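Local coordinates for uncharacterized protein (Bacteroides ovatus, PDB 4ID2), which is of unknown function but adopts a beta-barrel-like fold as a member of the DUF4738 family, at residues V84-F94 / I140-I150. Numbering follows the deposited sequence.
Sequences VLNKTFTKNDF and ITITADGKMSI
Thr143 OG1 is held by two bonds in the turn that meets Val84: it donates to Asp145 OD1 at 2.6 Å and accepts from Lys147 N at 2.9 Å. This type I turn closes the hairpin of strands 134-142 and 148-158, whose inner face packs across the beta-barrel-like fold on strand 82-89 of the other sheet. No hydrogen bond joins the two segments; the axes of strands 85-89 and 148-150, inclined by 41°, come no closer than 11.3 Å, and apolar side chains bridge them. Val84 and Leu85 form a classic bulge opposite Leu77. Val84 CG1, anti to the backbone N (chi1 173°), reaches Ala144 O at 3.7 Å, while Gly146, with positive phi and its CA 3.6 Å from Val84 O, has no room for a CB. Leu85 forks, CD1 meeting Met148 CB and CD2 meeting Ile142 CD1. The Phe89 ring takes Ile140 CD1 over one face, 4.3 Å from its centroid, and Lys87 CD over the opposite face; selenomethionine Met148 brings SE to its edge, a Met-aromatic contact. Lys87 NZ forms a salt bridge with Asp93 OD1, while Asp93 OD2 accepts from Thr90 N, just before the 3-10 segment leading to Phe94. A serine in place of Phe94 would probably leave Ile140 and Ile150 without the ring they share. That ring lies crosswise to both isoleucines, with CZ 4.1 Å from Ile140 CD1 and CD2 3.3 Å from Ile150 CG2.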
loop_
_atom_site.group_PDB
_atom_site.type_symbol
_atom_site.label_atom_id
_atom_site.label_comp_id
_atom_site.label_asym_id
_atom_site.label_seq_id
_atom_site.Cartn_x
_atom_site.Cartn_y
_atom_site.Cartn_z
ATOM N N VAL A 84 -16.905 -19.374 -21.055
ATOM C CA VAL A 84 -16.959 -17.911 -20.999
ATOM C C VAL A 84 -15.591 -17.346 -21.390
ATOM O O VAL A 84 -15.523 -16.380 -22.152
ATOM C CB VAL A 84 -17.419 -17.435 -19.596
ATOM C CG1 VAL A 84 -17.320 -15.914 -19.458
ATOM C CG2 VAL A 84 -18.838 -17.922 -19.313
ATOM N N LEU A 85 -14.515 -17.957 -20.887
ATOM C CA LEU A 85 -13.152 -17.534 -21.188
ATOM C C LEU A 85 -12.172 -18.698 -21.072
ATOM O O LEU A 85 -12.249 -19.465 -20.117
ATOM C CB LEU A 85 -12.738 -16.414 -20.215
ATOM C CG LEU A 85 -11.351 -15.797 -20.478
ATOM C CD1 LEU A 85 -11.441 -14.295 -20.639
ATOM C CD2 LEU A 85 -10.370 -16.155 -19.371
ATOM N N ASN A 86 -11.253 -18.817 -22.033
ATOM C CA ASN A 86 -10.193 -19.820 -22.041
ATOM C C ASN A 86 -8.934 -19.134 -22.554
ATOM O O ASN A 86 -8.678 -19.137 -23.756
ATOM C CB ASN A 86 -10.587 -21.035 -22.888
ATOM C CG ASN A 86 -9.556 -22.143 -22.865
ATOM O OD1 ASN A 86 -9.075 -22.542 -21.812
ATOM N ND2 ASN A 86 -9.158 -22.639 -24.025
ATOM N N LYS A 87 -8.193 -18.474 -21.650
ATOM C CA LYS A 87 -7.004 -17.702 -22.011
ATOM C C LYS A 87 -5.737 -18.204 -21.343
ATOM O O LYS A 87 -5.760 -18.540 -20.162
ATOM C CB LYS A 87 -7.211 -16.235 -21.586
ATOM C CG LYS A 87 -6.077 -15.309 -22.018
ATOM C CD LYS A 87 -6.508 -13.864 -22.023
ATOM C CE LYS A 87 -5.354 -12.936 -22.295
ATOM N NZ LYS A 87 -4.808 -13.084 -23.675
ATOM N N THR A 88 -4.618 -18.174 -22.084
ATOM C CA THR A 88 -3.293 -18.446 -21.550
ATOM C C THR A 88 -2.744 -17.093 -21.125
ATOM O O THR A 88 -2.605 -16.199 -21.962
ATOM C CB THR A 88 -2.404 -19.159 -22.561
ATOM O OG1 THR A 88 -3.005 -20.410 -22.890
ATOM C CG2 THR A 88 -0.987 -19.393 -22.027
ATOM N N PHE A 89 -2.483 -16.925 -19.828
ATOM C CA PHE A 89 -1.959 -15.679 -19.288
ATOM C C PHE A 89 -0.454 -15.734 -19.081
ATOM O O PHE A 89 0.082 -16.770 -18.700
ATOM C CB PHE A 89 -2.606 -15.318 -17.934
ATOM C CG PHE A 89 -3.952 -14.652 -18.041
ATOM C CD1 PHE A 89 -4.053 -13.286 -18.217
ATOM C CD2 PHE A 89 -5.119 -15.387 -17.942
ATOM C CE1 PHE A 89 -5.294 -12.674 -18.318
ATOM C CE2 PHE A 89 -6.366 -14.759 -18.018
ATOM C CZ PHE A 89 -6.443 -13.411 -18.197
ATOM N N THR A 90 0.209 -14.593 -19.271
ATOM C CA THR A 90 1.629 -14.384 -18.964
ATOM C C THR A 90 1.735 -13.005 -18.329
ATOM O O THR A 90 0.798 -12.217 -18.443
ATOM C CB THR A 90 2.534 -14.525 -20.210
ATOM O OG1 THR A 90 2.309 -13.434 -21.102
ATOM C CG2 THR A 90 2.336 -15.834 -20.932
ATOM N N LYS A 91 2.868 -12.684 -17.697
ATOM C CA LYS A 91 3.055 -11.352 -17.105
ATOM C C LYS A 91 2.901 -10.226 -18.166
ATOM O O LYS A 91 2.504 -9.116 -17.818
ATOM C CB LYS A 91 4.422 -11.248 -16.393
ATOM C CG LYS A 91 5.632 -11.339 -17.318
ATOM C CD LYS A 91 6.921 -11.240 -16.549
ATOM C CE LYS A 91 8.102 -11.184 -17.486
ATOM N NZ LYS A 91 9.359 -11.595 -16.817
ATOM N N ASN A 92 3.143 -10.535 -19.458
ATOM C CA ASN A 92 3.028 -9.565 -20.554
ATOM C C ASN A 92 1.577 -9.109 -20.783
ATOM O O ASN A 92 1.384 -8.017 -21.312
ATOM C CB ASN A 92 3.637 -10.123 -21.836
ATOM C CG ASN A 92 5.038 -10.648 -21.625
ATOM O OD1 ASN A 92 5.279 -11.854 -21.675
ATOM N ND2 ASN A 92 5.959 -9.769 -21.259
ATOM N N ASP A 93 0.567 -9.874 -20.309
ATOM C CA ASP A 93 -0.845 -9.453 -20.365
ATOM C C ASP A 93 -1.127 -8.226 -19.484
ATOM O O ASP A 93 -2.194 -7.633 -19.616
ATOM C CB ASP A 93 -1.786 -10.588 -19.926
ATOM C CG ASP A 93 -1.903 -11.671 -20.963
ATOM O OD1 ASP A 93 -2.568 -11.435 -21.987
ATOM O OD2 ASP A 93 -1.302 -12.740 -20.767
ATOM N N PHE A 94 -0.201 -7.876 -18.570
ATOM C CA PHE A 94 -0.301 -6.729 -17.675
ATOM C C PHE A 94 0.658 -5.597 -18.102
ATOM O O PHE A 94 0.866 -4.667 -17.332
ATOM C CB PHE A 94 0.013 -7.185 -16.234
ATOM C CG PHE A 94 -0.857 -8.331 -15.756
ATOM C CD1 PHE A 94 -0.498 -9.649 -16.004
ATOM C CD2 PHE A 94 -2.044 -8.091 -15.080
ATOM C CE1 PHE A 94 -1.317 -10.704 -15.593
ATOM C CE2 PHE A 94 -2.862 -9.152 -14.669
ATOM C CZ PHE A 94 -2.492 -10.450 -14.931
ATOM N N ILE A 140 -7.898 -9.107 -12.585
ATOM C CA ILE A 140 -8.528 -9.451 -13.868
ATOM C C ILE A 140 -10.020 -9.479 -13.620
ATOM O O ILE A 140 -10.454 -10.212 -12.729
ATOM C CB ILE A 140 -8.044 -10.828 -14.413
ATOM C CG1 ILE A 140 -6.507 -10.944 -14.496
ATOM C CG2 ILE A 140 -8.688 -11.166 -15.766
ATOM C CD1 ILE A 140 -6.047 -12.349 -14.289
ATOM N N THR A 141 -10.807 -8.709 -14.376
ATOM C CA THR A 141 -12.266 -8.709 -14.232
ATOM C C THR A 141 -12.853 -9.302 -15.502
ATOM O O THR A 141 -12.518 -8.835 -16.586
ATOM C CB THR A 141 -12.786 -7.300 -13.936
ATOM O OG1 THR A 141 -12.108 -6.805 -12.780
ATOM C CG2 THR A 141 -14.298 -7.267 -13.699
ATOM N N ILE A 142 -13.697 -10.345 -15.379
ATOM C CA ILE A 142 -14.320 -11.001 -16.532
ATOM C C ILE A 142 -15.830 -10.843 -16.415
ATOM O O ILE A 142 -16.398 -11.201 -15.381
ATOM C CB ILE A 142 -13.903 -12.488 -16.636
ATOM C CG1 ILE A 142 -12.382 -12.617 -16.812
ATOM C CG2 ILE A 142 -14.634 -13.169 -17.813
ATOM C CD1 ILE A 142 -11.812 -13.945 -16.392
ATOM N N THR A 143 -16.489 -10.325 -17.472
ATOM C CA THR A 143 -17.945 -10.147 -17.450
ATOM C C THR A 143 -18.618 -11.470 -17.776
ATOM O O THR A 143 -17.948 -12.410 -18.195
ATOM C CB THR A 143 -18.389 -9.055 -18.433
ATOM O OG1 THR A 143 -18.111 -9.485 -19.766
ATOM C CG2 THR A 143 -17.730 -7.706 -18.158
ATOM N N ALA A 144 -19.944 -11.539 -17.614
ATOM C CA ALA A 144 -20.700 -12.755 -17.911
ATOM C C ALA A 144 -20.610 -13.140 -19.402
ATOM O O ALA A 144 -20.617 -14.334 -19.713
ATOM C CB ALA A 144 -22.154 -12.584 -17.503
ATOM N N ASP A 145 -20.468 -12.141 -20.311
ATOM C CA ASP A 145 -20.324 -12.405 -21.748
ATOM C C ASP A 145 -18.824 -12.501 -22.178
ATOM O O ASP A 145 -18.531 -12.389 -23.362
ATOM C CB ASP A 145 -21.086 -11.358 -22.596
ATOM C CG ASP A 145 -20.529 -9.949 -22.568
ATOM O OD1 ASP A 145 -20.034 -9.528 -21.501
ATOM O OD2 ASP A 145 -20.650 -9.243 -23.598
ATOM N N GLY A 146 -17.912 -12.755 -21.238
ATOM C CA GLY A 146 -16.500 -12.957 -21.540
ATOM C C GLY A 146 -15.631 -11.742 -21.809
ATOM O O GLY A 146 -14.471 -11.931 -22.181
ATOM N N LYS A 147 -16.138 -10.496 -21.624
ATOM C CA LYS A 147 -15.297 -9.307 -21.836
ATOM C C LYS A 147 -14.352 -9.189 -20.654
ATOM O O LYS A 147 -14.802 -9.152 -19.512
ATOM C CB LYS A 147 -16.117 -8.021 -22.038
ATOM C CG LYS A 147 -16.886 -7.998 -23.355
ATOM C CD LYS A 147 -17.793 -6.783 -23.476
ATOM C CE LYS A 147 -18.463 -6.711 -24.825
ATOM N NZ LYS A 147 -19.436 -5.589 -24.900
HETATM N N MSE A 148 -13.045 -9.201 -20.921
HETATM C CA MSE A 148 -12.026 -9.198 -19.888
HETATM C C MSE A 148 -11.296 -7.853 -19.805
HETATM O O MSE A 148 -10.997 -7.256 -20.833
HETATM C CB MSE A 148 -11.042 -10.326 -20.191
HETATM C CG MSE A 148 -10.072 -10.604 -19.067
HETATM SE SE MSE A 148 -8.242 -10.539 -19.607
HETATM C CE MSE A 148 -8.134 -8.738 -20.343
ATOM N N SER A 149 -10.992 -7.391 -18.576
ATOM C CA SER A 149 -10.238 -6.152 -18.340
ATOM C C SER A 149 -9.186 -6.375 -17.249
ATOM O O SER A 149 -9.385 -7.207 -16.371
ATOM C CB SER A 149 -11.166 -5.002 -17.964
ATOM O OG SER A 149 -11.951 -5.286 -16.821
ATOM N N ILE A 150 -8.057 -5.652 -17.342
ATOM C CA ILE A 150 -6.921 -5.733 -16.422
ATOM C C ILE A 150 -6.778 -4.430 -15.664
ATOM O O ILE A 150 -6.889 -3.372 -16.268
ATOM C CB ILE A 150 -5.608 -6.023 -17.215
ATOM C CG1 ILE A 150 -5.700 -7.310 -18.051
ATOM C CG2 ILE A 150 -4.395 -6.061 -16.298
ATOM C CD1 ILE A 150 -6.051 -8.543 -17.307
#